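Local atomic coordinates of colicin-B (Escherichia coli, PDB entry 1RH1), a protein that kills Escherichia coli and closely related bacteria by forming channels that depolarise their cytoplasmic membrane and dissipate cellular energy. Residues W49-Q61 against V200-V213. Sequence-based numbering, arbitrary orientation.
Sequences WGDYSPQGIALVQ and VPDRSRPGTNIKDV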
loop_
_atom_site.group_PDB
_atom_site.type_symbol
_atom_site.label_atom_id
_atom_site.label_comp_id
_atom_site.label_asym_id
_atom_site.label_seq_id
_atom_site.Cartn_x
_atom_site.Cartn_y
_atom_site.Cartn_z
ATOM N N TRP A 49 49.184 6.486 -7.079
ATOM C CA TRP A 49 50.577 6.309 -6.683
ATOM C C TRP A 49 51.019 4.991 -6.103
ATOM O O TRP A 49 52.200 4.647 -6.227
ATOM C CB TRP A 49 51.042 7.375 -5.665
ATOM C CG TRP A 49 50.674 7.213 -4.186
ATOM C CD1 TRP A 49 51.359 6.418 -3.278
ATOM C CD2 TRP A 49 49.637 7.858 -3.619
ATOM N NE1 TRP A 49 50.745 6.556 -2.123
ATOM C CE2 TRP A 49 49.712 7.413 -2.294
ATOM C CE3 TRP A 49 48.671 8.740 -4.060
ATOM C CZ2 TRP A 49 48.777 7.877 -1.369
ATOM C CZ3 TRP A 49 47.736 9.207 -3.139
ATOM C CH2 TRP A 49 47.786 8.780 -1.805
ATOM N N GLY A 50 50.128 4.248 -5.453
ATOM C CA GLY A 50 50.523 2.989 -4.825
ATOM C C GLY A 50 50.892 1.931 -5.845
ATOM O O GLY A 50 50.898 2.173 -7.057
ATOM N N ASP A 51 51.183 0.745 -5.320
ATOM C CA ASP A 51 51.498 -0.397 -6.158
ATOM C C ASP A 51 50.221 -1.048 -6.695
ATOM O O ASP A 51 49.732 -2.072 -6.214
ATOM C CB ASP A 51 52.317 -1.349 -5.317
ATOM C CG ASP A 51 52.853 -2.561 -6.055
ATOM O OD1 ASP A 51 53.509 -2.420 -7.093
ATOM O OD2 ASP A 51 52.612 -3.663 -5.569
ATOM N N TYR A 52 49.647 -0.384 -7.705
ATOM C CA TYR A 52 48.424 -0.765 -8.403
ATOM C C TYR A 52 48.519 -0.583 -9.917
ATOM O O TYR A 52 49.458 0.023 -10.449
ATOM C CB TYR A 52 47.267 0.069 -7.902
ATOM C CG TYR A 52 47.098 -0.070 -6.404
ATOM C CD1 TYR A 52 47.587 0.931 -5.573
ATOM C CD2 TYR A 52 46.503 -1.217 -5.866
ATOM C CE1 TYR A 52 47.486 0.782 -4.192
ATOM C CE2 TYR A 52 46.404 -1.363 -4.484
ATOM C CZ TYR A 52 46.903 -0.361 -3.657
ATOM O OH TYR A 52 46.856 -0.514 -2.291
ATOM N N SER A 53 47.521 -1.083 -10.650
ATOM C CA SER A 53 47.550 -0.977 -12.098
ATOM C C SER A 53 47.026 0.355 -12.656
ATOM O O SER A 53 45.998 0.878 -12.200
ATOM C CB SER A 53 46.762 -2.142 -12.670
ATOM O OG SER A 53 47.095 -2.307 -14.040
ATOM N N PRO A 54 47.741 0.915 -13.658
ATOM C CA PRO A 54 47.526 2.226 -14.262
ATOM C C PRO A 54 46.279 2.396 -15.069
ATOM O O PRO A 54 46.011 3.508 -15.517
ATOM C CB PRO A 54 48.722 2.469 -15.103
ATOM C CG PRO A 54 49.012 1.069 -15.565
ATOM C CD PRO A 54 48.920 0.313 -14.266
ATOM N N GLN A 55 45.576 1.264 -15.268
ATOM C CA GLN A 55 44.299 1.162 -15.952
ATOM C C GLN A 55 43.285 2.157 -15.477
ATOM O O GLN A 55 42.425 2.578 -16.234
ATOM C CB GLN A 55 43.726 -0.193 -15.758
ATOM C CG GLN A 55 44.578 -1.133 -16.566
ATOM C CD GLN A 55 44.180 -2.602 -16.554
ATOM O OE1 GLN A 55 44.968 -3.472 -16.960
ATOM N NE2 GLN A 55 42.969 -2.921 -16.101
ATOM N N GLY A 56 43.383 2.516 -14.202
ATOM C CA GLY A 56 42.549 3.551 -13.632
ATOM C C GLY A 56 41.557 3.037 -12.611
ATOM O O GLY A 56 40.979 3.820 -11.850
ATOM N N ILE A 57 41.354 1.722 -12.584
ATOM C CA ILE A 57 40.358 1.193 -11.689
ATOM C C ILE A 57 41.016 0.788 -10.392
ATOM O O ILE A 57 42.195 0.394 -10.352
ATOM C CB ILE A 57 39.606 -0.035 -12.322
ATOM C CG1 ILE A 57 40.535 -1.198 -12.622
ATOM C CG2 ILE A 57 38.904 0.467 -13.579
ATOM C CD1 ILE A 57 39.814 -2.502 -12.959
ATOM N N ALA A 58 40.155 0.914 -9.361
ATOM C CA ALA A 58 40.479 0.507 -8.008
ATOM C C ALA A 58 40.749 -0.984 -7.906
ATOM O O ALA A 58 40.418 -1.689 -8.853
ATOM C CB ALA A 58 39.334 0.864 -7.137
ATOM N N LEU A 59 41.323 -1.550 -6.836
ATOM C CA LEU A 59 41.608 -2.991 -6.819
ATOM C C LEU A 59 40.328 -3.829 -6.847
ATOM O O LEU A 59 39.237 -3.381 -6.453
ATOM C CB LEU A 59 42.409 -3.380 -5.577
ATOM C CG LEU A 59 41.650 -3.663 -4.275
ATOM C CD1 LEU A 59 42.548 -4.393 -3.304
ATOM C CD2 LEU A 59 41.123 -2.377 -3.697
ATOM N N VAL A 60 40.437 -5.063 -7.337
ATOM C CA VAL A 60 39.273 -5.947 -7.359
ATOM C C VAL A 60 39.216 -6.498 -5.945
ATOM O O VAL A 60 39.961 -7.402 -5.555
ATOM C CB VAL A 60 39.479 -7.046 -8.473
ATOM C CG1 VAL A 60 38.467 -8.163 -8.393
ATOM C CG2 VAL A 60 39.199 -6.414 -9.830
ATOM N N GLN A 61 38.335 -5.893 -5.146
ATOM C CA GLN A 61 38.372 -6.236 -3.746
ATOM C C GLN A 61 37.732 -7.527 -3.366
ATOM O O GLN A 61 38.283 -8.192 -2.501
ATOM C CB GLN A 61 37.759 -5.135 -2.896
ATOM C CG GLN A 61 36.337 -4.756 -3.131
ATOM C CD GLN A 61 35.903 -3.811 -2.053
ATOM O OE1 GLN A 61 35.623 -2.647 -2.304
ATOM N NE2 GLN A 61 35.848 -4.350 -0.839
ATOM N N VAL A 200 34.792 0.399 -19.208
ATOM C CA VAL A 200 35.647 1.353 -18.513
ATOM C C VAL A 200 36.937 1.523 -19.308
ATOM O O VAL A 200 37.567 0.525 -19.639
ATOM C CB VAL A 200 35.963 0.846 -17.068
ATOM C CG1 VAL A 200 36.881 1.810 -16.349
ATOM C CG2 VAL A 200 34.693 0.788 -16.236
ATOM N N PRO A 201 37.356 2.747 -19.641
ATOM C CA PRO A 201 38.655 3.069 -20.204
ATOM C C PRO A 201 39.902 2.780 -19.411
ATOM O O PRO A 201 39.989 3.030 -18.210
ATOM C CB PRO A 201 38.585 4.522 -20.539
ATOM C CG PRO A 201 37.482 5.043 -19.666
ATOM C CD PRO A 201 36.487 3.906 -19.701
ATOM N N ASP A 202 40.852 2.253 -20.191
ATOM C CA ASP A 202 42.195 1.949 -19.761
ATOM C C ASP A 202 42.998 3.233 -19.776
ATOM O O ASP A 202 43.375 3.721 -20.842
ATOM C CB ASP A 202 42.872 0.955 -20.703
ATOM C CG ASP A 202 44.150 0.342 -20.120
ATOM O OD1 ASP A 202 44.503 -0.778 -20.487
ATOM O OD2 ASP A 202 44.807 0.953 -19.282
ATOM N N ARG A 203 43.308 3.743 -18.585
ATOM C CA ARG A 203 44.116 4.935 -18.445
ATOM C C ARG A 203 45.557 4.697 -18.877
ATOM O O ARG A 203 46.242 5.683 -19.150
ATOM C CB ARG A 203 44.117 5.406 -17.006
ATOM C CG ARG A 203 43.318 6.668 -16.746
ATOM C CD ARG A 203 41.811 6.479 -16.933
ATOM N NE ARG A 203 41.235 5.603 -15.912
ATOM C CZ ARG A 203 39.943 5.633 -15.546
ATOM N NH1 ARG A 203 39.069 6.485 -16.102
ATOM N NH2 ARG A 203 39.530 4.790 -14.597
ATOM N N SER A 204 46.050 3.441 -18.960
ATOM C CA SER A 204 47.422 3.157 -19.377
ATOM C C SER A 204 47.612 2.982 -20.866
ATOM O O SER A 204 48.729 3.158 -21.345
ATOM C CB SER A 204 47.976 1.897 -18.738
ATOM O OG SER A 204 47.513 0.634 -19.194
ATOM N N ARG A 205 46.544 2.627 -21.603
ATOM C CA ARG A 205 46.591 2.391 -23.042
ATOM C C ARG A 205 45.435 3.145 -23.686
ATOM O O ARG A 205 44.404 2.561 -23.994
ATOM C CB ARG A 205 46.488 0.904 -23.260
ATOM C CG ARG A 205 47.150 0.495 -24.544
ATOM C CD ARG A 205 48.191 -0.609 -24.309
ATOM N NE ARG A 205 49.450 -0.109 -23.764
ATOM C CZ ARG A 205 49.763 -0.146 -22.458
ATOM N NH1 ARG A 205 48.919 -0.655 -21.546
ATOM N NH2 ARG A 205 50.944 0.337 -22.059
ATOM N N PRO A 206 45.541 4.467 -23.891
ATOM C CA PRO A 206 44.443 5.356 -24.283
ATOM C C PRO A 206 43.806 4.999 -25.615
ATOM O O PRO A 206 44.465 4.430 -26.489
ATOM C CB PRO A 206 45.050 6.744 -24.291
ATOM C CG PRO A 206 46.183 6.615 -23.307
ATOM C CD PRO A 206 46.755 5.256 -23.701
ATOM N N GLY A 207 42.513 5.336 -25.740
ATOM C CA GLY A 207 41.706 4.998 -26.901
ATOM C C GLY A 207 41.018 3.651 -26.704
ATOM O O GLY A 207 39.838 3.510 -27.050
ATOM N N THR A 208 41.744 2.651 -26.169
ATOM C CA THR A 208 41.149 1.361 -25.871
ATOM C C THR A 208 40.508 1.406 -24.469
ATOM O O THR A 208 40.910 2.205 -23.616
ATOM C CB THR A 208 42.228 0.209 -25.956
ATOM O OG1 THR A 208 42.750 -0.044 -24.664
ATOM C CG2 THR A 208 43.414 0.569 -26.828
ATOM N N ASN A 209 39.469 0.576 -24.238
ATOM C CA ASN A 209 38.811 0.411 -22.940
ATOM C C ASN A 209 39.396 -0.828 -22.231
ATOM O O ASN A 209 40.034 -1.642 -22.902
ATOM C CB ASN A 209 37.301 0.211 -23.123
ATOM C CG ASN A 209 36.430 1.349 -23.692
ATOM O OD1 ASN A 209 36.439 2.526 -23.288
ATOM N ND2 ASN A 209 35.582 0.958 -24.651
ATOM N N ILE A 210 39.276 -1.044 -20.905
ATOM C CA ILE A 210 39.798 -2.231 -20.210
ATOM C C ILE A 210 38.923 -3.425 -20.567
ATOM O O ILE A 210 37.695 -3.405 -20.361
ATOM C CB ILE A 210 39.773 -2.062 -18.675
ATOM C CG1 ILE A 210 40.612 -0.878 -18.265
ATOM C CG2 ILE A 210 40.311 -3.317 -18.016
ATOM C CD1 ILE A 210 40.229 -0.339 -16.891
ATOM N N LYS A 211 39.590 -4.465 -21.101
ATOM C CA LYS A 211 38.926 -5.680 -21.537
ATOM C C LYS A 211 38.189 -6.342 -20.382
ATOM O O LYS A 211 38.743 -6.531 -19.298
ATOM C CB LYS A 211 39.934 -6.671 -22.096
ATOM C CG LYS A 211 39.276 -7.923 -22.694
ATOM C CD LYS A 211 40.320 -9.022 -22.893
ATOM C CE LYS A 211 39.797 -10.357 -23.483
ATOM N NZ LYS A 211 39.336 -10.278 -24.863
ATOM N N ASP A 212 36.908 -6.632 -20.643
ATOM C CA ASP A 212 36.024 -7.366 -19.743
ATOM C C ASP A 212 35.802 -6.789 -18.343
ATOM O O ASP A 212 35.697 -7.506 -17.340
ATOM C CB ASP A 212 36.550 -8.831 -19.651
ATOM C CG ASP A 212 36.306 -9.756 -20.859
ATOM O OD1 ASP A 212 36.560 -10.950 -20.744
ATOM O OD2 ASP A 212 35.865 -9.320 -21.920
ATOM N N VAL A 213 35.728 -5.459 -18.314
ATOM C CA VAL A 213 35.548 -4.646 -17.127
ATOM C C VAL A 213 34.562 -3.595 -17.613
ATOM O O VAL A 213 34.760 -2.940 -18.648
ATOM C CB VAL A 213 36.920 -4.018 -16.695
ATOM C CG1 VAL A 213 36.767 -2.768 -15.852
ATOM C CG2 VAL A 213 37.637 -4.980 -15.790
#
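Gln55 meets the turn at Asp202 and Arg203 through its carbonyl oxygen and through its side chain. Arg203 N donates a nearly straight hydrogen bond to Gln55 O, at 2.8 Å and 176°. The donor stands above the carbonyl plane. Arg203 NE adds a weak bond to the same oxygen, at 3.3 Å. The Arg203 chain bends at chi2 and chi3 and folds back over the loop. This sets the guanidinium beside Gly56, whose CA lies at its edge, in plane, 3.3 Å from NE. Pro201 O covers one face of the guanidinium, over its centre. Gly56 has a positive phi (112°), and with no side chain there NE comes close to its CA.

The first bond of the Gln55 side chain leads away from the turn, though CB already touches Ile210 CD1. Its CG lies anti to the carbonyl carbon (chi1 -71°), and the extended chain passes at a slant across Asp202 and Ile210. CG touches Asp202 OD2 at 3.4 Å. The amide end passes over Ile210, with NE2 against the CG2 branch. Asp202 OD2 is held within its own segment. Ser204 N and Ser204 OG both donate to it from one face of the carboxylate, the first on the anti side and the second on the syn side. The bond from Ser204 N makes an Asx turn. Ser204 CB in turn packs on Pro54 CG at 3.4 Å.

Next to this polar part, the CG2 branch of Ile57 rests against both Val200 CG1 and Ile210 CD1, 3.7 Å from each. Its CD1 end approaches Val213, which also touches strand 225-228.

The contact therefore joins the long loop before strand 62-64 to the turn that links strand 189-201 to strand 209-210. Both lie in the N-terminal part of the chain, far from the pore-forming helices. Gln55 O accepts one firm bond from Arg203 N and a weak one from Arg203 NE. The Asx turn probably keeps the backbone donor in place, while Ile57, Val200, Ile210 and Val213 join in an apolar patch.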